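Local coordinates for 6b protein (Agrobacterium vitis, PDB 3AQ2) that disturbs plant cell proliferation, has an ADP-ribosylation fold and probably acts as a toxin on the host's miRNA machinery, at residues Thr74-Leu77 against Cys78-Arg82; Glu186-Ser190 against Asp191-Tyr195; Arg15-Arg19 against Val20-Ser24; Ile137-Ser140 against Gln141-Arg145. One frame throughout, in Å; residues are numbered along the deposited sequence.

Interaction 1: Thr74-Leu77 against Cys78-Arg82; sequences TAQL and CGLNR
T74 and C78 meet one helical turn apart on the inner side of helix 72-81. C78 N gives its hydrogen to T74 O at 2.8 Å. The methyl CG2 of T74 lies 3.9 Å from C78 SG. That methyl stands anti to the backbone N, while OG1 is turned away to a hydrogen bond with D71. C78 SG is anti to its own carbonyl carbon (chi1 -69°), which lays the sulfur back over the preceding turn, 3.4 Å from T74 O. L83, P85 and L135 also pack on C78, and F133 on A75, so this side is buried. G79 N continues the helical bonding to A75 O at 2.8 Å.

The other side is looser. Q76 and L80 run side by side and point the same way, with Q76 CG 3.6 Å from L80 CD1. Both residues are exposed. The amide of Q76 is not idle, since its OE1 bonds to R15. In the backbone, L80 N binds Q76 O at 3.0 Å, with an N-H...O angle of 163°. R82 then leaves the helix with positive phi, and the helix closes in a Schellman motif.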
loop_
_atom_site.group_PDB
_atom_site.type_symbol
_atom_site.label_atom_id
_atom_site.label_comp_id
_atom_site.label_asym_id
_atom_site.label_seq_id
_atom_site.Cartn_x
_atom_site.Cartn_y
_atom_site.Cartn_z
ATOM N N THR A 74 -10.609 1.616 8.034
ATOM C CA THR A 74 -10.161 1.115 6.736
ATOM C C THR A 74 -9.010 0.129 6.896
ATOM O O THR A 74 -8.965 -0.895 6.215
ATOM C CB THR A 74 -9.781 2.291 5.816
ATOM O OG1 THR A 74 -10.944 3.098 5.611
ATOM C CG2 THR A 74 -9.250 1.805 4.471
ATOM N N ALA A 75 -8.091 0.430 7.814
ATOM C CA ALA A 75 -6.965 -0.472 8.089
ATOM C C ALA A 75 -7.474 -1.871 8.473
ATOM O O ALA A 75 -6.998 -2.876 7.943
ATOM C CB ALA A 75 -6.083 0.112 9.191
ATOM N N GLN A 76 -8.460 -1.918 9.365
ATOM C CA GLN A 76 -9.003 -3.184 9.853
ATOM C C GLN A 76 -9.718 -3.916 8.718
ATOM O O GLN A 76 -9.488 -5.107 8.503
ATOM C CB GLN A 76 -9.946 -2.931 11.034
ATOM C CG GLN A 76 -10.167 -4.141 11.928
ATOM C CD GLN A 76 -10.600 -3.751 13.331
ATOM O OE1 GLN A 76 -10.019 -2.851 13.951
ATOM N NE2 GLN A 76 -11.623 -4.431 13.843
ATOM N N LEU A 77 -10.573 -3.199 7.991
ATOM C CA LEU A 77 -11.308 -3.781 6.864
ATOM C C LEU A 77 -10.352 -4.363 5.832
ATOM O O LEU A 77 -10.526 -5.490 5.380
ATOM C CB LEU A 77 -12.208 -2.739 6.194
ATOM C CG LEU A 77 -12.930 -3.177 4.908
ATOM C CD1 LEU A 77 -14.092 -4.127 5.218
ATOM C CD2 LEU A 77 -13.406 -1.963 4.126
ATOM N N CYS A 78 -9.335 -3.589 5.466
ATOM C CA CYS A 78 -8.431 -4.000 4.397
ATOM C C CYS A 78 -7.452 -5.069 4.853
ATOM O O CYS A 78 -7.229 -6.043 4.149
ATOM C CB CYS A 78 -7.708 -2.785 3.811
ATOM S SG CYS A 78 -8.797 -1.719 2.906
ATOM N N GLY A 79 -6.856 -4.882 6.032
ATOM C CA GLY A 79 -5.963 -5.896 6.605
ATOM C C GLY A 79 -6.567 -7.277 6.792
ATOM O O GLY A 79 -5.977 -8.286 6.384
ATOM N N LEU A 80 -7.750 -7.336 7.396
ATOM C CA LEU A 80 -8.404 -8.608 7.700
ATOM C C LEU A 80 -8.962 -9.312 6.472
ATOM O O LEU A 80 -9.243 -10.512 6.509
ATOM C CB LEU A 80 -9.522 -8.406 8.729
ATOM C CG LEU A 80 -9.089 -8.396 10.202
ATOM C CD1 LEU A 80 -10.080 -7.644 11.083
ATOM C CD2 LEU A 80 -8.864 -9.819 10.729
ATOM N N ASN A 81 -9.111 -8.572 5.376
ATOM C CA ASN A 81 -9.845 -9.082 4.230
ATOM C C ASN A 81 -9.068 -9.090 2.923
ATOM O O ASN A 81 -9.638 -9.411 1.878
ATOM C CB ASN A 81 -11.145 -8.309 4.043
ATOM C CG ASN A 81 -12.091 -8.487 5.206
ATOM O OD1 ASN A 81 -11.990 -7.798 6.228
ATOM N ND2 ASN A 81 -13.006 -9.432 5.068
ATOM N N ARG A 82 -7.780 -8.755 2.996
ATOM C CA ARG A 82 -6.904 -8.710 1.824
ATOM C C ARG A 82 -7.457 -7.771 0.754
ATOM O O ARG A 82 -7.654 -8.166 -0.402
ATOM C CB ARG A 82 -6.689 -10.116 1.260
ATOM C CG ARG A 82 -5.279 -10.345 0.784
ATOM C CD ARG A 82 -5.095 -11.754 0.248
ATOM N NE ARG A 82 -5.460 -12.773 1.224
ATOM C CZ ARG A 82 -6.534 -13.550 1.133
ATOM N NH1 ARG A 82 -7.363 -13.436 0.101
ATOM N NH2 ARG A 82 -6.781 -14.448 2.075
#

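Interaction 2: Glu186-Ser190 against Asp191-Tyr195; sequences EFQLS and DLIHY
Q188 and H194 face each other without backbone pairing, and the Q188 side chain spans the distance instead. Between them, S190 and D191 form the corner where an irregular segment, 186-190, turns into the short strand 192-194. The strand itself pairs antiparallel with strand 83-85.

The Q188 amide takes both backbone polar atoms of H194. H194 N donates to Q188 OE1 at 2.8 Å, tilted 21° from the amide carbonyl plane. Q188 NE2 donates to H194 O, also at 2.8 Å, in the carbonyl plane and on a lone pair. The Q188 chain is extended beyond CG, which carries the amide as far as H194. On the way, Q188 CB packs on I193 CG2 at 3.7 Å. The imidazole of H194 turns elsewhere, with ND1 bonded to R82 O.

At the corner, L192 N makes a weak bond to S190 OG at 3.5 Å. A water joins S190 OG, at 3.0 Å, to L192 O, to which it donates.

The Q188 amide thus mimics a neighbouring strand at one residue. Its two bonds fix the amide's rotation and satisfy both backbone groups of H194 on the edge away from strand 83-85.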
loop_
_atom_site.group_PDB
_atom_site.type_symbol
_atom_site.label_atom_id
_atom_site.label_comp_id
_atom_site.label_asym_id
_atom_site.label_seq_id
_atom_site.Cartn_x
_atom_site.Cartn_y
_atom_site.Cartn_z
ATOM N N GLU A 186 -5.798 -7.942 -18.025
ATOM C CA GLU A 186 -6.932 -8.100 -17.129
ATOM C C GLU A 186 -6.506 -7.838 -15.703
ATOM O O GLU A 186 -5.629 -8.514 -15.178
ATOM C CB GLU A 186 -7.541 -9.502 -17.211
ATOM C CG GLU A 186 -8.837 -9.574 -16.409
ATOM C CD GLU A 186 -9.236 -10.976 -16.002
ATOM O OE1 GLU A 186 -8.886 -11.940 -16.714
ATOM O OE2 GLU A 186 -9.908 -11.084 -14.953
ATOM N N PHE A 187 -7.148 -6.856 -15.090
ATOM C CA PHE A 187 -6.911 -6.548 -13.689
ATOM C C PHE A 187 -8.105 -5.804 -13.102
ATOM O O PHE A 187 -8.974 -5.317 -13.833
ATOM C CB PHE A 187 -5.595 -5.762 -13.515
ATOM C CG PHE A 187 -5.529 -4.489 -14.318
ATOM C CD1 PHE A 187 -6.144 -3.321 -13.854
ATOM C CD2 PHE A 187 -4.834 -4.449 -15.523
ATOM C CE1 PHE A 187 -6.082 -2.134 -14.594
ATOM C CE2 PHE A 187 -4.757 -3.265 -16.266
ATOM C CZ PHE A 187 -5.383 -2.110 -15.802
ATOM N N GLN A 188 -8.145 -5.722 -11.777
ATOM C CA GLN A 188 -9.287 -5.124 -11.086
ATOM C C GLN A 188 -9.287 -3.612 -11.159
ATOM O O GLN A 188 -8.247 -2.979 -11.008
ATOM C CB GLN A 188 -9.261 -5.506 -9.614
ATOM C CG GLN A 188 -9.439 -6.959 -9.346
ATOM C CD GLN A 188 -9.126 -7.248 -7.908
ATOM O OE1 GLN A 188 -10.013 -7.217 -7.054
ATOM N NE2 GLN A 188 -7.849 -7.499 -7.621
ATOM N N LEU A 189 -10.475 -3.052 -11.363
ATOM C CA LEU A 189 -10.690 -1.617 -11.291
ATOM C C LEU A 189 -11.900 -1.370 -10.406
ATOM O O LEU A 189 -13.045 -1.577 -10.822
ATOM C CB LEU A 189 -10.926 -1.027 -12.680
ATOM C CG LEU A 189 -9.710 -0.711 -13.549
ATOM C CD1 LEU A 189 -10.179 -0.390 -14.965
ATOM C CD2 LEU A 189 -8.920 0.453 -12.974
ATOM N N SER A 190 -11.630 -0.924 -9.185
ATOM C CA SER A 190 -12.659 -0.733 -8.167
ATOM C C SER A 190 -12.099 0.158 -7.066
ATOM O O SER A 190 -10.879 0.335 -6.944
ATOM C CB SER A 190 -13.064 -2.075 -7.553
ATOM O OG SER A 190 -14.200 -1.919 -6.713
ATOM N N ASP A 191 -12.981 0.713 -6.243
ATOM C CA ASP A 191 -12.498 1.495 -5.099
ATOM C C ASP A 191 -12.059 0.616 -3.925
ATOM O O ASP A 191 -11.438 1.098 -2.974
ATOM C CB ASP A 191 -13.527 2.535 -4.687
ATOM C CG ASP A 191 -13.690 3.611 -5.741
ATOM O OD1 ASP A 191 -12.687 4.284 -6.076
ATOM O OD2 ASP A 191 -14.820 3.775 -6.243
ATOM N N LEU A 192 -12.376 -0.676 -4.011
ATOM C CA LEU A 192 -11.783 -1.688 -3.131
ATOM C C LEU A 192 -11.468 -2.916 -3.970
ATOM O O LEU A 192 -12.377 -3.538 -4.546
ATOM C CB LEU A 192 -12.734 -2.101 -1.999
ATOM C CG LEU A 192 -12.974 -1.213 -0.782
ATOM C CD1 LEU A 192 -14.025 -1.879 0.088
ATOM C CD2 LEU A 192 -11.700 -0.975 0.019
ATOM N N ILE A 193 -10.191 -3.264 -4.043
ATOM C CA ILE A 193 -9.750 -4.424 -4.814
ATOM C C ILE A 193 -9.183 -5.515 -3.912
ATOM O O ILE A 193 -8.688 -5.238 -2.820
ATOM C CB ILE A 193 -8.706 -4.025 -5.901
ATOM C CG1 ILE A 193 -7.432 -3.429 -5.286
ATOM C CG2 ILE A 193 -9.338 -3.039 -6.901
ATOM C CD1 ILE A 193 -6.281 -3.266 -6.285
ATOM N N HIS A 194 -9.278 -6.760 -4.356
ATOM C CA HIS A 194 -8.572 -7.851 -3.703
ATOM C C HIS A 194 -7.064 -7.688 -3.941
ATOM O O HIS A 194 -6.614 -7.639 -5.091
ATOM C CB HIS A 194 -9.079 -9.177 -4.265
ATOM C CG HIS A 194 -8.276 -10.367 -3.862
ATOM N ND1 HIS A 194 -7.811 -10.566 -2.577
ATOM C CD2 HIS A 194 -7.911 -11.464 -4.569
ATOM C CE1 HIS A 194 -7.160 -11.715 -2.522
ATOM N NE2 HIS A 194 -7.199 -12.275 -3.718
ATOM N N TYR A 195 -6.289 -7.597 -2.859
ATOM C CA TYR A 195 -4.857 -7.308 -2.977
ATOM C C TYR A 195 -4.118 -7.753 -1.712
ATOM O O TYR A 195 -4.604 -7.505 -0.608
ATOM C CB TYR A 195 -4.655 -5.801 -3.192
ATOM C CG TYR A 195 -3.275 -5.419 -3.679
ATOM C CD1 TYR A 195 -3.032 -5.227 -5.044
ATOM C CD2 TYR A 195 -2.217 -5.246 -2.777
ATOM C CE1 TYR A 195 -1.761 -4.879 -5.504
ATOM C CE2 TYR A 195 -0.940 -4.903 -3.223
ATOM C CZ TYR A 195 -0.727 -4.717 -4.589
ATOM O OH TYR A 195 0.530 -4.374 -5.033
HETATM O O HOH W 1 -15.282 -3.456 -4.419
#

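Interaction 3: Arg15-Arg19 against Val20-Ser24; sequences RRILR and VSELS
The guanidinium of R19 meets the carboxylate of E22 at its edge. R19 NH1 donates to E22 OE2 at 2.8 Å in a salt bridge, and OE2 lies only 8° out of the guanidinium plane. NH1 reaches OE2 on the anti side, 19° out of the carboxylate plane. The two planes stand 58° apart, and only one nitrogen takes part, so this is not a two-pronged bridge. S21 OG approaches the guanidinium obliquely, 3.8 Å from R19 NH2. The R19 chain bends at chi3, and this kink brings NH1 round to E22 OE2.

R19 is the N-cap residue of helix 20-38. Its carbonyl starts the helical bonding: L23 N donates to R19 O at 2.8 Å. A water accepts from R19 N at 3.2 Å and makes a weak bond to E22 OE1. E22 is therefore tied to the cap residue both directly and through water. Its negative charge at the first turn would probably also suit the helix dipole.

I17 packs against the first turn through CG2. This methyl lies 3.7 Å from E22 CB, and the two side chains cross at about a right angle. The same methyl is 4.2 Å from L23 CB. L23 is buried, with L205 and F134 beside it, while V20 packs on W101 and L205.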
loop_
_atom_site.group_PDB
_atom_site.type_symbol
_atom_site.label_atom_id
_atom_site.label_comp_id
_atom_site.label_asym_id
_atom_site.label_seq_id
_atom_site.Cartn_x
_atom_site.Cartn_y
_atom_site.Cartn_z
ATOM N N ARG A 15 -0.450 -3.091 14.793
ATOM C CA ARG A 15 -1.068 -1.902 15.407
ATOM C C ARG A 15 -0.692 -1.663 16.873
ATOM O O ARG A 15 -0.826 -0.541 17.358
ATOM C CB ARG A 15 -2.594 -1.920 15.254
ATOM C CG ARG A 15 -3.073 -1.635 13.844
ATOM C CD ARG A 15 -4.583 -1.745 13.757
ATOM N NE ARG A 15 -5.021 -3.133 13.866
ATOM C CZ ARG A 15 -6.295 -3.521 13.876
ATOM N NH1 ARG A 15 -7.267 -2.620 13.798
ATOM N NH2 ARG A 15 -6.597 -4.807 13.976
ATOM N N ARG A 16 -0.241 -2.707 17.567
ATOM C CA ARG A 16 0.180 -2.575 18.971
ATOM C C ARG A 16 1.694 -2.511 19.097
ATOM O O ARG A 16 2.236 -2.562 20.204
ATOM C CB ARG A 16 -0.425 -3.691 19.828
ATOM C CG ARG A 16 -1.932 -3.710 19.715
ATOM C CD ARG A 16 -2.630 -4.418 20.854
ATOM N NE ARG A 16 -4.079 -4.254 20.720
ATOM C CZ ARG A 16 -4.761 -3.166 21.088
ATOM N NH1 ARG A 16 -4.143 -2.127 21.637
ATOM N NH2 ARG A 16 -6.076 -3.121 20.912
ATOM N N ILE A 17 2.371 -2.378 17.953
ATOM C CA ILE A 17 3.813 -2.140 17.945
ATOM C C ILE A 17 4.017 -0.660 17.622
ATOM O O ILE A 17 3.951 -0.241 16.451
ATOM C CB ILE A 17 4.574 -3.037 16.926
ATOM C CG1 ILE A 17 4.279 -4.527 17.152
ATOM C CG2 ILE A 17 6.079 -2.792 17.033
ATOM C CD1 ILE A 17 4.672 -5.046 18.502
ATOM N N LEU A 18 4.262 0.123 18.670
ATOM C CA LEU A 18 4.157 1.577 18.563
ATOM C C LEU A 18 5.482 2.315 18.696
ATOM O O LEU A 18 5.546 3.525 18.480
ATOM C CB LEU A 18 3.108 2.121 19.545
ATOM C CG LEU A 18 1.668 1.664 19.261
ATOM C CD1 LEU A 18 0.744 2.116 20.368
ATOM C CD2 LEU A 18 1.170 2.146 17.895
ATOM N N ARG A 19 6.540 1.586 19.028
ATOM C CA ARG A 19 7.871 2.168 19.044
ATOM C C ARG A 19 8.492 2.052 17.662
ATOM O O ARG A 19 8.490 0.975 17.054
ATOM C CB ARG A 19 8.735 1.490 20.102
ATOM C CG ARG A 19 8.221 1.721 21.520
ATOM C CD ARG A 19 9.141 1.098 22.536
ATOM N NE ARG A 19 10.466 1.716 22.503
ATOM C CZ ARG A 19 11.565 1.108 22.075
ATOM N NH1 ARG A 19 11.530 -0.154 21.666
ATOM N NH2 ARG A 19 12.711 1.764 22.076
ATOM N N VAL A 20 9.031 3.170 17.182
ATOM C CA VAL A 20 9.568 3.254 15.818
ATOM C C VAL A 20 10.574 2.139 15.497
ATOM O O VAL A 20 10.449 1.466 14.475
ATOM C CB VAL A 20 10.218 4.629 15.558
ATOM C CG1 VAL A 20 10.961 4.623 14.216
ATOM C CG2 VAL A 20 9.154 5.737 15.593
ATOM N N SER A 21 11.580 1.962 16.354
ATOM C CA SER A 21 12.629 0.982 16.088
ATOM C C SER A 21 12.060 -0.441 16.015
ATOM O O SER A 21 12.411 -1.200 15.099
ATOM C CB SER A 21 13.756 1.100 17.112
ATOM O OG SER A 21 13.284 0.833 18.421
ATOM N N GLU A 22 11.157 -0.773 16.937
ATOM C CA GLU A 22 10.507 -2.093 16.949
ATOM C C GLU A 22 9.653 -2.275 15.695
ATOM O O GLU A 22 9.670 -3.332 15.050
ATOM C CB GLU A 22 9.608 -2.258 18.171
ATOM C CG GLU A 22 10.319 -2.408 19.490
ATOM C CD GLU A 22 9.343 -2.679 20.629
ATOM O OE1 GLU A 22 8.285 -3.322 20.387
ATOM O OE2 GLU A 22 9.650 -2.264 21.771
ATOM N N LEU A 23 8.899 -1.245 15.338
ATOM C CA LEU A 23 8.042 -1.363 14.168
ATOM C C LEU A 23 8.847 -1.639 12.904
ATOM O O LEU A 23 8.473 -2.489 12.101
ATOM C CB LEU A 23 7.206 -0.103 13.986
ATOM C CG LEU A 23 6.246 -0.166 12.799
ATOM C CD1 LEU A 23 5.163 -1.221 13.013
ATOM C CD2 LEU A 23 5.619 1.198 12.636
ATOM N N SER A 24 9.964 -0.932 12.743
ATOM C CA SER A 24 10.806 -1.105 11.566
ATOM C C SER A 24 11.306 -2.541 11.457
ATOM O O SER A 24 11.312 -3.117 10.363
ATOM C CB SER A 24 11.969 -0.111 11.596
ATOM O OG SER A 24 12.875 -0.332 10.522
HETATM O O HOH W 2 6.441 -1.196 20.644
#

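Interaction 4: Ile137-Ser140 against Gln141-Arg145; sequences ILMS and QLFIR
S140 OG is gripped by two groups. L142 N donates to it at 3.2 Å, with an N-H...O angle of 149°. E57 OE2, from outside the turn, is its other hydrogen-bond partner. OG sits between the backbone N and the carbonyl carbon of S140 (chi1 73°), a position that brings it beside L142 N. The carbonyl of the same residue takes the next amide: F143 N donates to S140 O at 3.2 Å.

This F143 N to S140 O bond closes a type I beta turn from S140 to F143. The bond from L142 N to S140 OG adds an ST turn at its start. The turn lies in the link from strand 133-137 to strand 143-151, which belong to different sheets of the ADP-ribosylation fold. At its corner, the Q141 amide is bonded to backbone atoms of D56 and Y58.

M139 and F143 pack together next to the turn in a Met-aromatic contact. M139 CG lies over one face of the F143 ring, 3.8 Å from the centroid and 15° off the ring normal, as a CH-pi contact. The sulfur SD approaches obliquely, 4.3 Å from the centroid. M139 CB touches F143 CD1 at 3.6 Å. From farther back along the chain, I137 CD1 reaches F143 CZ at 3.8 Å. L84 lies against both I137 and F143, and Y159 and Y195 also touch the ring.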
loop_
_atom_site.group_PDB
_atom_site.type_symbol
_atom_site.label_atom_id
_atom_site.label_comp_id
_atom_site.label_asym_id
_atom_site.label_seq_id
_atom_site.Cartn_x
_atom_site.Cartn_y
_atom_site.Cartn_z
ATOM N N ILE A 137 2.615 -2.724 1.789
ATOM C CA ILE A 137 2.430 -3.588 0.632
ATOM C C ILE A 137 3.703 -3.765 -0.171
ATOM O O ILE A 137 4.639 -2.961 -0.062
ATOM C CB ILE A 137 1.344 -3.035 -0.339
ATOM C CG1 ILE A 137 1.748 -1.648 -0.888
ATOM C CG2 ILE A 137 -0.058 -3.056 0.324
ATOM C CD1 ILE A 137 0.920 -1.234 -2.118
ATOM N N LEU A 138 3.729 -4.839 -0.952
ATOM C CA LEU A 138 4.646 -4.955 -2.073
ATOM C C LEU A 138 3.828 -4.640 -3.319
ATOM O O LEU A 138 2.709 -5.147 -3.496
ATOM C CB LEU A 138 5.244 -6.359 -2.130
ATOM C CG LEU A 138 6.239 -6.580 -0.987
ATOM C CD1 LEU A 138 6.460 -8.060 -0.756
ATOM C CD2 LEU A 138 7.573 -5.873 -1.256
ATOM N N MET A 139 4.357 -3.749 -4.154
ATOM C CA MET A 139 3.603 -3.247 -5.302
ATOM C C MET A 139 3.652 -4.200 -6.497
ATOM O O MET A 139 4.666 -4.869 -6.747
ATOM C CB MET A 139 4.147 -1.884 -5.729
ATOM C CG MET A 139 3.830 -0.799 -4.718
ATOM S SD MET A 139 4.571 0.780 -5.167
ATOM C CE MET A 139 6.299 0.312 -5.229
ATOM N N SER A 140 2.532 -4.250 -7.215
ATOM C CA SER A 140 2.431 -4.996 -8.459
ATOM C C SER A 140 3.054 -4.214 -9.621
ATOM O O SER A 140 3.476 -3.065 -9.456
ATOM C CB SER A 140 0.963 -5.259 -8.772
ATOM O OG SER A 140 0.360 -4.054 -9.203
ATOM N N GLN A 141 3.077 -4.819 -10.802
ATOM C CA GLN A 141 3.664 -4.153 -11.961
ATOM C C GLN A 141 2.786 -2.987 -12.437
ATOM O O GLN A 141 3.221 -2.177 -13.256
ATOM C CB GLN A 141 3.963 -5.142 -13.096
ATOM C CG GLN A 141 2.809 -5.382 -14.082
ATOM C CD GLN A 141 1.744 -6.374 -13.588
ATOM O OE1 GLN A 141 1.517 -6.545 -12.389
ATOM N NE2 GLN A 141 1.073 -7.009 -14.539
ATOM N N LEU A 142 1.565 -2.899 -11.909
ATOM C CA LEU A 142 0.650 -1.818 -12.297
ATOM C C LEU A 142 0.907 -0.509 -11.554
ATOM O O LEU A 142 0.299 0.521 -11.876
ATOM C CB LEU A 142 -0.809 -2.251 -12.148
ATOM C CG LEU A 142 -1.222 -3.489 -12.941
ATOM C CD1 LEU A 142 -2.676 -3.783 -12.670
ATOM C CD2 LEU A 142 -0.985 -3.314 -14.438
ATOM N N PHE A 143 1.782 -0.538 -10.553
ATOM C CA PHE A 143 2.188 0.702 -9.894
ATOM C C PHE A 143 3.309 1.345 -10.709
ATOM O O PHE A 143 4.323 0.694 -11.013
ATOM C CB PHE A 143 2.692 0.415 -8.479
ATOM C CG PHE A 143 1.590 0.186 -7.463
ATOM C CD1 PHE A 143 1.001 -1.076 -7.329
ATOM C CD2 PHE A 143 1.153 1.220 -6.633
ATOM C CE1 PHE A 143 -0.008 -1.299 -6.378
ATOM C CE2 PHE A 143 0.152 1.008 -5.686
ATOM C CZ PHE A 143 -0.423 -0.267 -5.551
ATOM N N ILE A 144 3.136 2.615 -11.057
ATOM C CA ILE A 144 4.166 3.366 -11.754
ATOM C C ILE A 144 4.687 4.444 -10.815
ATOM O O ILE A 144 3.919 4.968 -10.000
ATOM C CB ILE A 144 3.629 4.002 -13.064
ATOM C CG1 ILE A 144 2.408 4.894 -12.787
ATOM C CG2 ILE A 144 3.302 2.904 -14.095
ATOM C CD1 ILE A 144 2.066 5.854 -13.924
ATOM N N ARG A 145 5.980 4.755 -10.898
ATOM C CA ARG A 145 6.535 5.847 -10.093
ATOM C C ARG A 145 6.081 7.183 -10.661
ATOM O O ARG A 145 6.225 7.417 -11.859
ATOM C CB ARG A 145 8.059 5.790 -10.087
ATOM C CG ARG A 145 8.662 6.805 -9.129
ATOM C CD ARG A 145 9.771 6.166 -8.380
ATOM N NE ARG A 145 10.613 7.140 -7.706
ATOM C CZ ARG A 145 11.637 6.793 -6.944
ATOM N NH1 ARG A 145 11.887 5.501 -6.740
ATOM N NH2 ARG A 145 12.386 7.717 -6.381
#

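How the interactions relate
Along the chain the order is interaction 3, 1, 4, 2. Each is local, and none nests in or crosses another. Interaction 3 opens helix 20-38 after strand 12-13. Interaction 1 closes helix 72-81, and R15 ties interaction 3 to that helix. Interaction 4 turns the chain from the four-stranded sheet into the three-stranded one. Interaction 2 leads the late loop into strand 192-194. It joins interaction 1 through R82 and Y195, in the pairing with strand 83-85, and L77 and C78 pack on L192. It joins interaction 4 where Y195 OH bonds to L138 O and F187 packs on L142. The remaining pairs, 1 with 4, 2 with 3 and 3 with 4, do not touch.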